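Local coordinates for cellulase (Xanthomonas axonopodis pv. citri, PDB 5HOS), which probably hydrolyses internal beta-1,4-glucosidic bonds of cellulose, as an endo-beta-1,4-glucanase of glycoside hydrolase family 5, at residues L27-K40 / W298-W310. Sequence-based numbering, arbitrary orientation.
With SO4 (sulfate ion), chain B.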
ATOM      1  N   LEU A  27       6.701 -14.150   7.173  1.00 33.20           N
ATOM      2  CA  LEU A  27       6.076 -12.784   7.268  1.00 30.92           C
ATOM      3  C   LEU A  27       7.036 -11.848   7.981  1.00 25.17           C
ATOM      4  O   LEU A  27       7.423 -12.125   9.118  1.00 25.66           O
ATOM      5  CB  LEU A  27       4.756 -12.806   8.038  1.00 37.59           C
ATOM      6  CG  LEU A  27       3.446 -13.055   7.283  1.00 38.81           C
ATOM      7  CD1 LEU A  27       2.341 -13.416   8.258  1.00 38.52           C
ATOM      8  CD2 LEU A  27       3.051 -11.824   6.485  1.00 38.23           C
ATOM      9  N   LYS A  28       7.414 -10.765   7.310  1.00 22.64           N
ATOM     10  CA  LYS A  28       8.394  -9.802   7.820  1.00 21.99           C
ATOM     11  C   LYS A  28       7.758  -8.485   8.269  1.00 20.14           C
ATOM     12  O   LYS A  28       8.229  -7.869   9.226  1.00 21.87           O
ATOM     13  CB  LYS A  28       9.448  -9.536   6.736  1.00 23.79           C
ATOM     14  CG  LYS A  28      10.532  -8.540   7.117  1.00 24.63           C
ATOM     15  CD  LYS A  28      11.671  -8.568   6.113  1.00 26.94           C
ATOM     16  CE  LYS A  28      12.754  -7.563   6.464  1.00 27.93           C
ATOM     17  NZ  LYS A  28      13.888  -7.643   5.505  1.00 25.88           N
ATOM     18  N   TYR A  29       6.708  -8.044   7.582  1.00 18.69           N
ATOM     19  CA  TYR A  29       6.147  -6.708   7.800  1.00 17.83           C
ATOM     20  C   TYR A  29       4.705  -6.775   8.291  1.00 18.09           C
ATOM     21  O   TYR A  29       3.886  -7.495   7.722  1.00 17.44           O
ATOM     22  CB  TYR A  29       6.210  -5.903   6.506  1.00 17.21           C
ATOM     23  CG  TYR A  29       7.598  -5.769   5.904  1.00 16.18           C
ATOM     24  CD1 TYR A  29       8.487  -4.817   6.371  1.00 16.94           C
ATOM     25  CD2 TYR A  29       8.008  -6.586   4.850  1.00 15.91           C
ATOM     26  CE1 TYR A  29       9.753  -4.688   5.827  1.00 18.03           C
ATOM     27  CE2 TYR A  29       9.271  -6.462   4.291  1.00 17.05           C
ATOM     28  CZ  TYR A  29      10.137  -5.510   4.789  1.00 17.72           C
ATOM     29  OH  TYR A  29      11.381  -5.353   4.249  1.00 19.97           O
ATOM     30  N   ALA A  30       4.406  -6.019   9.347  1.00 18.29           N
ATOM     31  CA  ALA A  30       3.048  -5.897   9.875  1.00 18.83           C
ATOM     32  C   ALA A  30       2.837  -4.451  10.259  1.00 19.01           C
ATOM     33  O   ALA A  30       3.594  -3.900  11.059  1.00 20.82           O
ATOM     34  CB  ALA A  30       2.863  -6.776  11.086  1.00 18.53           C
ATOM     35  N   GLY A  31       1.809  -3.827   9.708  1.00 19.75           N
ATOM     36  CA  GLY A  31       1.626  -2.427   9.980  1.00 19.94           C
ATOM     37  C   GLY A  31       0.306  -1.830   9.592  1.00 19.14           C
ATOM     38  O   GLY A  31      -0.718  -2.521   9.523  1.00 18.79           O
ATOM     39  N   VAL A  32       0.355  -0.531   9.341  1.00 17.58           N
ATOM     40  CA  VAL A  32      -0.837   0.276   9.225  1.00 17.67           C
ATOM     41  C   VAL A  32      -0.630   1.395   8.207  1.00 17.67           C
ATOM     42  O   VAL A  32       0.469   1.939   8.076  1.00 18.10           O
ATOM     43  CB  VAL A  32      -1.220   0.846  10.609  1.00 19.09           C
ATOM     44  CG1 VAL A  32      -0.176   1.839  11.114  1.00 19.29           C
ATOM     45  CG2 VAL A  32      -2.609   1.465  10.581  1.00 20.85           C
ATOM     46  N   ASN A  33      -1.695   1.719   7.486  1.00 17.74           N
ATOM     47  CA  ASN A  33      -1.720   2.894   6.628  1.00 18.02           C
ATOM     48  C   ASN A  33      -1.975   4.131   7.478  1.00 18.44           C
ATOM     49  O   ASN A  33      -2.943   4.162   8.236  1.00 19.03           O
ATOM     50  CB  ASN A  33      -2.824   2.787   5.576  1.00 18.38           C
ATOM     51  CG  ASN A  33      -2.449   1.884   4.432  1.00 17.17           C
ATOM     52  OD1 ASN A  33      -1.939   2.355   3.414  1.00 15.37           O
ATOM     53  ND2 ASN A  33      -2.726   0.583   4.575  1.00 16.18           N
ATOM     54  N   LEU A  34      -1.106   5.133   7.362  1.00 18.74           N
ATOM     55  CA  LEU A  34      -1.344   6.434   7.980  1.00 19.35           C
ATOM     56  C   LEU A  34      -1.809   7.378   6.892  1.00 19.21           C
ATOM     57  O   LEU A  34      -1.001   7.942   6.147  1.00 18.89           O
ATOM     58  CB  LEU A  34      -0.093   6.963   8.692  1.00 19.48           C
ATOM     59  CG  LEU A  34       0.417   6.146   9.875  1.00 20.09           C
ATOM     60  CD1 LEU A  34       1.557   6.891  10.561  1.00 21.96           C
ATOM     61  CD2 LEU A  34      -0.684   5.837  10.878  1.00 22.53           C
ATOM     62  N   SER A  35      -3.130   7.501   6.792  1.00 19.61           N
ATOM     63  CA  SER A  35      -3.772   8.331   5.795  1.00 20.90           C
ATOM     64  C   SER A  35      -3.736   9.782   6.243  1.00 20.22           C
ATOM     65  O   SER A  35      -3.908  10.066   7.424  1.00 20.75           O
ATOM     66  CB  SER A  35      -5.232   7.902   5.608  1.00 20.87           C
ATOM     67  OG  SER A  35      -5.891   8.775   4.720  1.00 22.06           O
ATOM     68  N   GLY A  36      -3.548  10.692   5.291  1.00 20.11           N
ATOM     69  CA  GLY A  36      -3.514  12.123   5.587  1.00 21.81           C
ATOM     70  C   GLY A  36      -2.842  12.989   4.541  1.00 19.51           C
ATOM     71  O   GLY A  36      -3.299  14.088   4.285  1.00 22.18           O
ATOM     72  N   ALA A  37      -1.743  12.519   3.950  1.00 19.43           N
ATOM     73  CA  ALA A  37      -0.988  13.323   2.975  1.00 19.20           C
ATOM     74  C   ALA A  37      -1.580  13.263   1.557  1.00 20.06           C
ATOM     75  O   ALA A  37      -1.269  14.113   0.717  1.00 21.24           O
ATOM     76  CB  ALA A  37       0.482  12.899   2.960  1.00 17.94           C
ATOM     77  N   GLU A  38      -2.443  12.271   1.311  1.00 19.46           N
ATOM     78  CA  GLU A  38      -3.045  12.029   0.003  1.00 20.04           C
ATOM     79  C   GLU A  38      -4.425  12.668  -0.182  1.00 22.40           C
ATOM     80  O   GLU A  38      -4.935  12.708  -1.308  1.00 22.95           O
ATOM     81  CB  GLU A  38      -3.145  10.514  -0.255  1.00 21.21           C
ATOM     82  CG  GLU A  38      -4.361   9.770   0.310  1.00 20.01           C
ATOM     83  CD  GLU A  38      -4.327   9.498   1.813  1.00 20.38           C
ATOM     84  OE1 GLU A  38      -3.483  10.064   2.555  1.00 19.47           O
ATOM     85  OE2 GLU A  38      -5.171   8.704   2.267  1.00 21.69           O
ATOM     86  N   ILE A  39      -5.021  13.146   0.906  1.00 23.53           N
ATOM     87  CA  ILE A  39      -6.437  13.555   0.897  1.00 26.13           C
ATOM     88  C   ILE A  39      -6.681  14.907   0.230  1.00 27.35           C
ATOM     89  O   ILE A  39      -5.735  15.664  -0.039  1.00 22.59           O
ATOM     90  CB  ILE A  39      -7.076  13.519   2.311  1.00 27.50           C
ATOM     91  CG1 ILE A  39      -6.537  14.639   3.206  1.00 29.93           C
ATOM     92  CG2 ILE A  39      -6.880  12.142   2.949  1.00 26.37           C
ATOM     93  CD1 ILE A  39      -7.158  14.676   4.579  1.00 31.19           C
ATOM     94  N   LYS A  40      -7.962  15.177  -0.043  1.00 27.11           N
ATOM     95  CA  LYS A  40      -8.428  16.403  -0.705  1.00 30.79           C
ATOM     96  C   LYS A  40      -7.628  16.656  -1.968  1.00 28.79           C
ATOM     97  O   LYS A  40      -7.041  17.726  -2.147  1.00 28.95           O
ATOM     98  CB  LYS A  40      -8.374  17.603   0.246  1.00 35.97           C
ATOM     99  CG  LYS A  40      -9.131  17.356   1.538  1.00 43.83           C
ATOM    100  CD  LYS A  40      -9.500  18.642   2.256  1.00 53.65           C
ATOM    101  CE  LYS A  40      -9.946  18.374   3.690  1.00 63.62           C
ATOM    102  NZ  LYS A  40      -8.826  18.022   4.616  1.00 62.33           N
ATOM    103  N   TRP A 298       3.343 -15.134   1.445  1.00 19.16           N
ATOM    104  CA  TRP A 298       2.967 -13.867   2.083  1.00 19.16           C
ATOM    105  C   TRP A 298       4.136 -13.292   2.877  1.00 20.10           C
ATOM    106  O   TRP A 298       4.696 -13.973   3.739  1.00 23.08           O
ATOM    107  CB  TRP A 298       1.731 -14.032   2.962  1.00 19.90           C
ATOM    108  CG  TRP A 298       0.481 -14.218   2.157  1.00 20.52           C
ATOM    109  CD1 TRP A 298      -0.209 -15.383   1.967  1.00 21.26           C
ATOM    110  CD2 TRP A 298      -0.213 -13.212   1.405  1.00 20.42           C
ATOM    111  NE1 TRP A 298      -1.303 -15.161   1.161  1.00 19.66           N
ATOM    112  CE2 TRP A 298      -1.323 -13.842   0.792  1.00 19.99           C
ATOM    113  CE3 TRP A 298      -0.004 -11.840   1.189  1.00 20.01           C
ATOM    114  CZ2 TRP A 298      -2.233 -13.143  -0.007  1.00 19.62           C
ATOM    115  CZ3 TRP A 298      -0.903 -11.145   0.384  1.00 20.00           C
ATOM    116  CH2 TRP A 298      -2.006 -11.799  -0.206  1.00 20.07           C
ATOM    117  N   MET A 299       4.498 -12.049   2.548  1.00 18.87           N
ATOM    118  CA  MET A 299       5.646 -11.345   3.120  1.00 20.59           C
ATOM    119  C   MET A 299       5.249 -10.222   4.093  1.00 18.72           C
ATOM    120  O   MET A 299       6.039  -9.824   4.937  1.00 18.23           O
ATOM    121  CB  MET A 299       6.538 -10.794   1.982  1.00 21.93           C
ATOM    122  CG  MET A 299       6.255  -9.356   1.449  1.00 14.18           C
ATOM    123  SD  MET A 299       7.943  -8.805   1.075  1.00 34.04           S
ATOM    124  CE  MET A 299       7.450  -7.133   0.796  1.00 33.43           C
ATOM    125  N   GLY A 300       4.040  -9.690   3.965  1.00 18.31           N
ATOM    126  CA  GLY A 300       3.618  -8.607   4.825  1.00 15.78           C
ATOM    127  C   GLY A 300       2.197  -8.153   4.616  1.00 16.42           C
ATOM    128  O   GLY A 300       1.531  -8.541   3.650  1.00 16.51           O
ATOM    129  N   TRP A 301       1.732  -7.340   5.554  1.00 16.64           N
ATOM    130  CA  TRP A 301       0.420  -6.699   5.447  1.00 16.85           C
ATOM    131  C   TRP A 301       0.397  -5.354   6.134  1.00 17.00           C
ATOM    132  O   TRP A 301       1.224  -5.079   6.999  1.00 16.73           O
ATOM    133  CB  TRP A 301      -0.695  -7.596   5.994  1.00 17.98           C
ATOM    134  CG  TRP A 301      -0.500  -8.200   7.392  1.00 19.31           C
ATOM    135  CD1 TRP A 301      -0.159  -9.488   7.665  1.00 21.11           C
ATOM    136  CD2 TRP A 301      -0.715  -7.569   8.669  1.00 19.80           C
ATOM    137  NE1 TRP A 301      -0.115  -9.701   9.017  1.00 22.14           N
ATOM    138  CE2 TRP A 301      -0.457  -8.543   9.662  1.00 20.90           C
ATOM    139  CE3 TRP A 301      -1.085  -6.279   9.073  1.00 17.46           C
ATOM    140  CZ2 TRP A 301      -0.553  -8.267  11.037  1.00 20.35           C
ATOM    141  CZ3 TRP A 301      -1.185  -6.008  10.446  1.00 18.71           C
ATOM    142  CH2 TRP A 301      -0.924  -7.001  11.404  1.00 19.90           C
ATOM    143  N   SER A 302      -0.553  -4.512   5.725  1.00 16.95           N
ATOM    144  CA  SER A 302      -0.754  -3.210   6.344  1.00 17.14           C
ATOM    145  C   SER A 302      -2.234  -2.839   6.298  1.00 17.51           C
ATOM    146  O   SER A 302      -2.854  -2.790   5.230  1.00 18.81           O
ATOM    147  CB  SER A 302       0.140  -2.109   5.721  1.00 18.01           C
ATOM    148  OG  SER A 302       0.068  -2.063   4.302  1.00 17.28           O
ATOM    149  N   TRP A 303      -2.786  -2.648   7.493  1.00 18.26           N
ATOM    150  CA  TRP A 303      -4.194  -2.326   7.715  1.00 19.75           C
ATOM    151  C   TRP A 303      -4.559  -0.953   7.175  1.00 19.41           C
ATOM    152  O   TRP A 303      -3.773  -0.005   7.295  1.00 20.19           O
ATOM    153  CB  TRP A 303      -4.448  -2.359   9.228  1.00 21.58           C
ATOM    154  CG  TRP A 303      -5.781  -1.892   9.693  1.00 22.10           C
ATOM    155  CD1 TRP A 303      -6.158  -0.606   9.976  1.00 22.98           C
ATOM    156  CD2 TRP A 303      -6.907  -2.714   9.971  1.00 24.31           C
ATOM    157  NE1 TRP A 303      -7.465  -0.581  10.401  1.00 23.02           N
ATOM    158  CE2 TRP A 303      -7.946  -1.864  10.419  1.00 24.26           C
ATOM    159  CE3 TRP A 303      -7.143  -4.095   9.894  1.00 25.60           C
ATOM    160  CZ2 TRP A 303      -9.202  -2.351  10.783  1.00 24.13           C
ATOM    161  CZ3 TRP A 303      -8.392  -4.580  10.255  1.00 24.95           C
ATOM    162  CH2 TRP A 303      -9.403  -3.712  10.693  1.00 26.42           C
ATOM    163  N   TRP A 304      -5.753  -0.844   6.592  1.00 20.39           N
ATOM    164  CA  TRP A 304      -6.322   0.445   6.206  1.00 21.00           C
ATOM    165  C   TRP A 304      -7.466   0.731   7.190  1.00 21.74           C
ATOM    166  O   TRP A 304      -8.453  -0.004   7.182  1.00 22.98           O
ATOM    167  CB  TRP A 304      -6.869   0.417   4.769  1.00 21.03           C
ATOM    168  CG  TRP A 304      -7.386   1.763   4.367  1.00 20.89           C
ATOM    169  CD1 TRP A 304      -8.623   2.274   4.618  1.00 21.69           C
ATOM    170  CD2 TRP A 304      -6.658   2.793   3.692  1.00 20.54           C
ATOM    171  NE1 TRP A 304      -8.717   3.557   4.133  1.00 21.61           N
ATOM    172  CE2 TRP A 304      -7.523   3.905   3.565  1.00 20.87           C
ATOM    173  CE3 TRP A 304      -5.357   2.892   3.191  1.00 20.62           C
ATOM    174  CZ2 TRP A 304      -7.131   5.090   2.939  1.00 22.67           C
ATOM    175  CZ3 TRP A 304      -4.964   4.074   2.573  1.00 21.10           C
ATOM    176  CH2 TRP A 304      -5.847   5.161   2.457  1.00 22.53           C
ATOM    177  N   ALA A 305      -7.383   1.762   8.034  1.00 23.01           N
ATOM    178  CA  ALA A 305      -6.261   2.717   8.141  1.00 22.52           C
ATOM    179  C   ALA A 305      -6.282   3.378   9.506  1.00 23.02           C
ATOM    180  O   ALA A 305      -7.180   3.146  10.299  1.00 22.83           O
ATOM    181  CB  ALA A 305      -6.364   3.785   7.063  1.00 23.28           C
ATOM    182  N   ALA A 306      -5.266   4.197   9.762  1.00 23.04           N
ATOM    183  CA  ALA A 306      -5.266   5.141  10.864  1.00 23.40           C
ATOM    184  C   ALA A 306      -4.858   6.510  10.303  1.00 25.55           C
ATOM    185  O   ALA A 306      -4.772   6.694   9.086  1.00 23.17           O
ATOM    186  CB  ALA A 306      -4.329   4.669  11.965  1.00 23.02           C
ATOM    187  N   GLY A 307      -4.607   7.466  11.185  1.00 31.10           N
ATOM    188  CA  GLY A 307      -4.358   8.848  10.791  1.00 31.63           C
ATOM    189  C   GLY A 307      -5.272   9.735  11.606  1.00 32.85           C
ATOM    190  O   GLY A 307      -6.386   9.336  11.962  1.00 33.57           O
ATOM    191  N   ALA A 308      -4.800  10.943  11.888  1.00 31.58           N
ATOM    192  CA  ALA A 308      -5.449  11.825  12.857  1.00 30.41           C
ATOM    193  C   ALA A 308      -6.772  12.452  12.391  1.00 30.65           C
ATOM    194  O   ALA A 308      -7.541  12.934  13.231  1.00 30.31           O
ATOM    195  CB  ALA A 308      -4.475  12.919  13.292  1.00 33.36           C
ATOM    196  N   TRP A 309      -7.041  12.459  11.082  1.00 34.15           N
ATOM    197  CA  TRP A 309      -8.204  13.184  10.535  1.00 35.88           C
ATOM    198  C   TRP A 309      -9.392  12.324  10.084  1.00 35.43           C
ATOM    199  O   TRP A 309     -10.327  12.853   9.478  1.00 40.53           O
ATOM    200  CB  TRP A 309      -7.751  14.123   9.401  1.00 35.81           C
ATOM    201  CG  TRP A 309      -6.959  15.345   9.860  1.00 36.28           C
ATOM    202  CD1 TRP A 309      -6.664  15.717  11.149  1.00 35.93           C
ATOM    203  CD2 TRP A 309      -6.407  16.366   9.018  1.00 35.24           C
ATOM    204  NE1 TRP A 309      -5.947  16.889  11.151  1.00 37.11           N
ATOM    205  CE2 TRP A 309      -5.782  17.315   9.859  1.00 37.21           C
ATOM    206  CE3 TRP A 309      -6.379  16.568   7.634  1.00 35.40           C
ATOM    207  CZ2 TRP A 309      -5.123  18.447   9.357  1.00 37.88           C
ATOM    208  CZ3 TRP A 309      -5.732  17.697   7.131  1.00 34.61           C
ATOM    209  CH2 TRP A 309      -5.113  18.622   7.994  1.00 36.53           C
ATOM    210  N   TRP A 310      -9.392  11.026  10.397  1.00 33.17           N
ATOM    211  CA  TRP A 310     -10.552  10.179  10.094  1.00 33.22           C
ATOM    212  C   TRP A 310     -11.734  10.615  10.953  1.00 35.67           C
ATOM    213  O   TRP A 310     -11.560  10.989  12.114  1.00 36.97           O
ATOM    214  CB  TRP A 310     -10.278   8.683  10.347  1.00 34.30           C
ATOM    215  CG  TRP A 310      -9.428   8.017   9.309  1.00 30.91           C
ATOM    216  CD1 TRP A 310      -8.160   7.544   9.474  1.00 30.75           C
ATOM    217  CD2 TRP A 310      -9.791   7.725   7.950  1.00 31.77           C
ATOM    218  NE1 TRP A 310      -7.705   6.983   8.307  1.00 31.02           N
ATOM    219  CE2 TRP A 310      -8.684   7.081   7.354  1.00 30.50           C
ATOM    220  CE3 TRP A 310     -10.942   7.949   7.177  1.00 33.74           C
ATOM    221  CZ2 TRP A 310      -8.688   6.660   6.016  1.00 31.52           C
ATOM    222  CZ3 TRP A 310     -10.946   7.527   5.841  1.00 32.09           C
ATOM    223  CH2 TRP A 310      -9.823   6.890   5.279  1.00 31.20           C
TER
HETATM  224  S   SO4 B 401      12.458  -8.301   1.953  1.00 31.39           S
HETATM  225  O1  SO4 B 401      12.764  -8.273   0.499  1.00 30.59           O
HETATM  226  O2  SO4 B 401      13.531  -9.039   2.658  1.00 37.52           O
HETATM  227  O3  SO4 B 401      12.383  -6.925   2.470  1.00 32.87           O
HETATM  228  O4  SO4 B 401      11.186  -9.015   2.179  1.00 35.32           O
HETATM  229  O   HOH W   1      -5.974  11.230   8.566  1.00 39.42           O
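Ala30 lays its methyl CB over one face of the Trp301 indole, 3.9 Å from the centroid of the six-membered ring, a CH-pi contact; at the edge of that ring lies Gly31 O. A methyl is small enough to let the broad indole lie against the neighbouring strand, and Ile340 of helix 330-341 touches both residues. Ala30 and Trp301 lie on strands 29-34 and 298-306, the first and last of the (beta/alpha)8 barrel, whose parallel pairing closes the sheet. On the other face of the sheet, at the N-terminal end of the strands, the Tyr29 ring carries Lys28 CG over its centre, Met299 SD at its edge in a Met-aromatic contact, and sulfate O3 near its plane, hydrogen-bonded by Tyr29 OH. Arg223 and Arg266 also hold this anion, probably a crystallisation solute. Gly300, with no side chain, leaves room for Tyr29 CB beside its CA.

The ladder runs regularly to Val32 opposite Trp303, then slips by one residue in a beta bulge beside the cis peptide preceding Ala305. Here Trp304 has Ala305 CB over one face and Glu38 OE2 at its edge, 3.6 Å from CH2. The same carboxylate holds its own loop: Glu38 OE2 accepts from Ser35 OG at 2.6 Å and Glu38 OE1 from Gly36 N, both on the syn side. Asn33 crosses Trp304 nearly at a right angle, its CG 3.3 Å from Trp304 CE3, with amide and ring planes 54° apart. Its chi1 of -78° sets CG beside its own backbone N, and both nitrogens reach Trp303 O. An amide suits this site because it donates and accepts at once: ND2 also bonds Ala270 O, while OD1 accepts from Arg72. Asn33 N meets Trp303 O at 2.7 Å, nearly along the C=O axis, whereas ND2 approaches that oxygen from above the carbonyl plane, at 3.0 Å.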